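Local coordinates for probable DNA endonuclease SmrA (Escherichia coli, PDB 3QD7), which has DNA endonuclease activity and binds DNA, as a stand-alone small MutS-related protein, here a fragment containing its Smr domain, at residues Trp103-Thr115 and His120-Lys132. Sequence-based numbering, arbitrary orientation.
Sequences WLTEFDDVQAYCT and HGGSGACYVALRK
Arg131 swings its guanidinium across the turn at Asp108 and Asp109, and a single nitrogen, NH1, serves both carboxylates. Arg131 NH1 makes salt bridges to both: 2.8 Å to Asp109 OD1 in a bent bond, and 3.2 Å to Asp108 OD2 in a nearly straight one lying in the guanidinium plane. Both oxygens are met from above their carboxylate planes. With CG anti to the backbone N (chi1 -174°) and a bend at chi3, the arginine chain folds back over this turn, bringing Asp109 CA and Asp108 O under one guanidinium face. Arg131 N gives a straight hydrogen bond to Asp109 O (2.7 Å), so main chain and side chain grip the same turn.

Two residues on, Gln111 N donates to Ala129 O, while the extended Gln111 side chain lays CD and OE1 against Arg131 CA and sets NE2 3.5 Å from Ala129 CB. At the far end, Thr115 reaches the 3-10 turn with its methyl, CG2 resting 3.6 Å from Ser123 CA; Thr115 OG1 is instead hydrogen-bonded to Leu24 N.

Between these ends, Cys114 and Tyr127 exchange a pair of backbone hydrogen bonds, and Cys114 SG sits at the edge of the Tyr127 ring, 4.1 Å from CD2. On that face Leu39 of helix 37-40 packs against Cys114, Tyr127 and Ala129. On the other, Leu104 of helix 92-105 meets Val128 tip to tip, CD1 to CG2 at 3.6 Å, while Val110 CG2 packs against Val128 CG1 and Leu130 CD1. The arrangement is an antiparallel beta hairpin, strands 110-115 and 125-130, in the mixed sheet of the alpha/beta Smr domain.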
loop_
_atom_site.group_PDB
_atom_site.type_symbol
_atom_site.label_atom_id
_atom_site.label_comp_id
_atom_site.label_asym_id
_atom_site.label_seq_id
_atom_site.Cartn_x
_atom_site.Cartn_y
_atom_site.Cartn_z
ATOM N N TRP A 103 -6.871 1.144 2.799
ATOM C CA TRP A 103 -6.566 2.531 2.397
ATOM C C TRP A 103 -6.238 2.680 0.921
ATOM O O TRP A 103 -6.640 3.661 0.290
ATOM C CB TRP A 103 -5.431 3.104 3.245
ATOM C CG TRP A 103 -5.768 3.207 4.703
ATOM C CD1 TRP A 103 -7.012 3.280 5.266
ATOM C CD2 TRP A 103 -4.835 3.268 5.785
ATOM N NE1 TRP A 103 -6.908 3.375 6.640
ATOM C CE2 TRP A 103 -5.580 3.376 6.980
ATOM C CE3 TRP A 103 -3.450 3.274 5.856
ATOM C CZ2 TRP A 103 -4.972 3.470 8.234
ATOM C CZ3 TRP A 103 -2.847 3.372 7.092
ATOM C CH2 TRP A 103 -3.607 3.453 8.271
ATOM N N LEU A 104 -5.523 1.693 0.361
ATOM C CA LEU A 104 -5.125 1.787 -1.030
ATOM C C LEU A 104 -6.325 1.723 -1.949
ATOM O O LEU A 104 -6.327 2.393 -2.973
ATOM C CB LEU A 104 -4.080 0.736 -1.416
ATOM C CG LEU A 104 -2.721 0.860 -0.740
ATOM C CD1 LEU A 104 -1.816 -0.351 -1.048
ATOM C CD2 LEU A 104 -2.040 2.180 -1.095
ATOM N N THR A 105 -7.354 0.940 -1.587
ATOM C CA THR A 105 -8.560 0.852 -2.430
ATOM C C THR A 105 -9.367 2.166 -2.416
ATOM O O THR A 105 -10.206 2.393 -3.297
ATOM C CB THR A 105 -9.498 -0.300 -2.037
ATOM O OG1 THR A 105 -10.101 -0.004 -0.774
ATOM C CG2 THR A 105 -8.752 -1.654 -1.948
ATOM N N GLU A 106 -9.108 3.025 -1.431
ATOM C CA GLU A 106 -9.848 4.301 -1.291
ATOM C C GLU A 106 -9.344 5.454 -2.183
ATOM O O GLU A 106 -10.029 6.488 -2.346
ATOM C CB GLU A 106 -9.882 4.714 0.180
ATOM C CG GLU A 106 -10.791 3.809 0.953
ATOM C CD GLU A 106 -10.772 4.044 2.438
ATOM O OE1 GLU A 106 -9.777 4.528 2.970
ATOM O OE2 GLU A 106 -11.756 3.692 3.097
ATOM N N PHE A 107 -8.148 5.280 -2.745
ATOM C CA PHE A 107 -7.635 6.183 -3.744
ATOM C C PHE A 107 -8.186 5.818 -5.122
ATOM O O PHE A 107 -8.009 4.692 -5.618
ATOM C CB PHE A 107 -6.100 6.136 -3.772
ATOM C CG PHE A 107 -5.445 6.721 -2.540
ATOM C CD1 PHE A 107 -5.291 8.101 -2.400
ATOM C CD2 PHE A 107 -4.959 5.890 -1.529
ATOM C CE1 PHE A 107 -4.693 8.651 -1.278
ATOM C CE2 PHE A 107 -4.344 6.435 -0.395
ATOM C CZ PHE A 107 -4.204 7.815 -0.270
ATOM N N ASP A 108 -8.834 6.783 -5.747
ATOM C CA ASP A 108 -9.217 6.671 -7.146
ATOM C C ASP A 108 -8.067 6.239 -8.098
ATOM O O ASP A 108 -8.306 5.499 -9.050
ATOM C CB ASP A 108 -9.823 8.007 -7.623
ATOM C CG ASP A 108 -10.777 7.821 -8.764
ATOM O OD1 ASP A 108 -11.703 6.985 -8.637
ATOM O OD2 ASP A 108 -10.593 8.503 -9.787
ATOM N N ASP A 109 -6.831 6.676 -7.828
ATOM C CA ASP A 109 -5.694 6.450 -8.750
ATOM C C ASP A 109 -4.889 5.142 -8.508
ATOM O O ASP A 109 -3.927 4.843 -9.241
ATOM C CB ASP A 109 -4.744 7.642 -8.736
ATOM C CG ASP A 109 -5.386 8.921 -9.268
ATOM O OD1 ASP A 109 -5.798 8.962 -10.445
ATOM O OD2 ASP A 109 -5.468 9.901 -8.513
ATOM N N VAL A 110 -5.286 4.372 -7.505
ATOM C CA VAL A 110 -4.689 3.070 -7.252
ATOM C C VAL A 110 -5.380 2.038 -8.163
ATOM O O VAL A 110 -6.589 1.821 -8.071
ATOM C CB VAL A 110 -4.806 2.682 -5.744
ATOM C CG1 VAL A 110 -4.640 1.160 -5.513
ATOM C CG2 VAL A 110 -3.802 3.451 -4.927
ATOM N N GLN A 111 -4.603 1.418 -9.041
ATOM C CA GLN A 111 -5.143 0.421 -9.996
ATOM C C GLN A 111 -5.122 -0.999 -9.434
ATOM O O GLN A 111 -6.012 -1.798 -9.706
ATOM C CB GLN A 111 -4.360 0.437 -11.313
ATOM C CG GLN A 111 -4.303 1.785 -12.034
ATOM C CD GLN A 111 -3.134 1.875 -13.007
ATOM O OE1 GLN A 111 -3.308 2.214 -14.189
ATOM N NE2 GLN A 111 -1.946 1.565 -12.526
ATOM N N ALA A 112 -4.066 -1.323 -8.689
ATOM C CA ALA A 112 -3.851 -2.662 -8.204
ATOM C C ALA A 112 -2.782 -2.647 -7.123
ATOM O O ALA A 112 -2.001 -1.708 -7.029
ATOM C CB ALA A 112 -3.399 -3.582 -9.382
ATOM N N TYR A 113 -2.728 -3.708 -6.331
ATOM C CA TYR A 113 -1.588 -3.986 -5.491
ATOM C C TYR A 113 -1.441 -5.496 -5.311
ATOM O O TYR A 113 -2.371 -6.272 -5.619
ATOM C CB TYR A 113 -1.634 -3.239 -4.138
ATOM C CG TYR A 113 -2.844 -3.506 -3.251
ATOM C CD1 TYR A 113 -2.969 -4.675 -2.547
ATOM C CD2 TYR A 113 -3.843 -2.540 -3.096
ATOM C CE1 TYR A 113 -4.058 -4.914 -1.743
ATOM C CE2 TYR A 113 -4.948 -2.775 -2.263
ATOM C CZ TYR A 113 -5.041 -3.960 -1.601
ATOM O OH TYR A 113 -6.109 -4.211 -0.791
ATOM N N CYS A 114 -0.264 -5.903 -4.833
ATOM C CA CYS A 114 0.001 -7.313 -4.504
ATOM C C CYS A 114 1.234 -7.436 -3.607
ATOM O O CYS A 114 2.038 -6.517 -3.517
ATOM C CB CYS A 114 0.182 -8.148 -5.764
ATOM S SG CYS A 114 1.736 -7.788 -6.604
ATOM N N THR A 115 1.377 -8.585 -2.956
ATOM C CA THR A 115 2.509 -8.822 -2.060
ATOM C C THR A 115 3.811 -8.693 -2.886
ATOM O O THR A 115 3.841 -9.082 -4.042
ATOM C CB THR A 115 2.332 -10.188 -1.327
ATOM O OG1 THR A 115 1.118 -10.162 -0.562
ATOM C CG2 THR A 115 3.444 -10.441 -0.367
ATOM N N HIS A 120 12.206 -7.300 -2.368
ATOM C CA HIS A 120 11.615 -6.014 -2.004
ATOM C C HIS A 120 10.871 -6.120 -0.677
ATOM O O HIS A 120 9.988 -5.326 -0.394
ATOM C CB HIS A 120 10.720 -5.450 -3.116
ATOM C CG HIS A 120 11.474 -4.759 -4.211
ATOM N ND1 HIS A 120 11.351 -5.115 -5.540
ATOM C CD2 HIS A 120 12.372 -3.740 -4.173
ATOM C CE1 HIS A 120 12.152 -4.356 -6.270
ATOM N NE2 HIS A 120 12.773 -3.505 -5.468
ATOM N N GLY A 121 11.278 -7.079 0.153
ATOM C CA GLY A 121 10.719 -7.243 1.488
ATOM C C GLY A 121 9.695 -8.367 1.613
ATOM O O GLY A 121 9.228 -8.661 2.708
ATOM N N GLY A 122 9.347 -8.990 0.485
ATOM C CA GLY A 122 8.432 -10.148 0.480
ATOM C C GLY A 122 7.099 -9.881 1.139
ATOM O O GLY A 122 6.479 -8.825 0.945
ATOM N N SER A 123 6.679 -10.831 1.956
ATOM C CA SER A 123 5.406 -10.738 2.674
ATOM C C SER A 123 5.327 -9.542 3.661
ATOM O O SER A 123 4.262 -9.251 4.213
ATOM C CB SER A 123 5.078 -12.078 3.364
ATOM O OG SER A 123 5.706 -12.155 4.630
ATOM N N GLY A 124 6.440 -8.830 3.856
ATOM C CA GLY A 124 6.398 -7.599 4.665
ATOM C C GLY A 124 6.125 -6.320 3.887
ATOM O O GLY A 124 6.170 -5.227 4.463
ATOM N N ALA A 125 5.863 -6.419 2.585
ATOM C CA ALA A 125 5.688 -5.203 1.760
ATOM C C ALA A 125 4.746 -5.440 0.640
ATOM O O ALA A 125 4.522 -6.599 0.251
ATOM C CB ALA A 125 7.056 -4.747 1.199
ATOM N N CYS A 126 4.193 -4.383 0.063
ATOM C CA CYS A 126 3.426 -4.579 -1.159
ATOM C C CYS A 126 3.727 -3.544 -2.243
ATOM O O CYS A 126 4.051 -2.378 -1.955
ATOM C CB CYS A 126 1.922 -4.693 -0.874
ATOM S SG CYS A 126 1.188 -3.168 -0.342
ATOM N N TYR A 127 3.653 -4.019 -3.480
ATOM C CA TYR A 127 3.765 -3.231 -4.698
ATOM C C TYR A 127 2.428 -2.608 -4.919
ATOM O O TYR A 127 1.409 -3.273 -4.722
ATOM C CB TYR A 127 3.984 -4.152 -5.906
ATOM C CG TYR A 127 5.302 -4.854 -5.923
ATOM C CD1 TYR A 127 6.426 -4.245 -5.381
ATOM C CD2 TYR A 127 5.445 -6.118 -6.506
ATOM C CE1 TYR A 127 7.646 -4.851 -5.400
ATOM C CE2 TYR A 127 6.680 -6.741 -6.528
ATOM C CZ TYR A 127 7.774 -6.087 -5.970
ATOM O OH TYR A 127 9.013 -6.649 -5.965
ATOM N N VAL A 128 2.414 -1.374 -5.400
ATOM C CA VAL A 128 1.174 -0.698 -5.695
ATOM C C VAL A 128 1.273 -0.096 -7.108
ATOM O O VAL A 128 2.259 0.585 -7.435
ATOM C CB VAL A 128 0.877 0.427 -4.634
ATOM C CG1 VAL A 128 -0.487 1.091 -4.873
ATOM C CG2 VAL A 128 1.008 -0.093 -3.208
ATOM N N ALA A 129 0.258 -0.347 -7.940
ATOM C CA ALA A 129 0.192 0.275 -9.265
ATOM C C ALA A 129 -0.617 1.568 -9.187
ATOM O O ALA A 129 -1.731 1.580 -8.667
ATOM C CB ALA A 129 -0.396 -0.680 -10.309
ATOM N N LEU A 130 -0.039 2.637 -9.718
ATOM C CA LEU A 130 -0.649 3.958 -9.676
ATOM C C LEU A 130 -0.959 4.423 -11.105
ATOM O O LEU A 130 -0.123 4.279 -11.999
ATOM C CB LEU A 130 0.311 4.947 -8.993
ATOM C CG LEU A 130 0.248 5.296 -7.497
ATOM C CD1 LEU A 130 -0.335 4.274 -6.588
ATOM C CD2 LEU A 130 1.588 5.675 -6.988
ATOM N N ARG A 131 -2.154 4.962 -11.314
ATOM C CA ARG A 131 -2.562 5.562 -12.609
ATOM C C ARG A 131 -1.714 6.816 -12.873
ATOM O O ARG A 131 -1.513 7.635 -11.978
ATOM C CB ARG A 131 -4.044 5.917 -12.554
ATOM C CG ARG A 131 -4.679 6.403 -13.831
ATOM C CD ARG A 131 -5.832 7.353 -13.459
ATOM N NE ARG A 131 -7.091 6.636 -13.336
ATOM C CZ ARG A 131 -8.109 6.966 -12.546
ATOM N NH1 ARG A 131 -8.060 8.014 -11.727
ATOM N NH2 ARG A 131 -9.192 6.204 -12.564
ATOM N N LYS A 132 -1.178 6.941 -14.085
ATOM C CA LYS A 132 -0.324 8.074 -14.427
ATOM C C LYS A 132 -1.159 9.326 -14.780
ATOM O O LYS A 132 -1.787 9.398 -15.846
ATOM C CB LYS A 132 0.607 7.687 -15.579
ATOM C CG LYS A 132 1.507 8.809 -16.066
ATOM C CD LYS A 132 2.755 8.920 -15.224
ATOM C CE LYS A 132 3.705 9.913 -15.843
ATOM N NZ LYS A 132 5.121 9.503 -15.571
#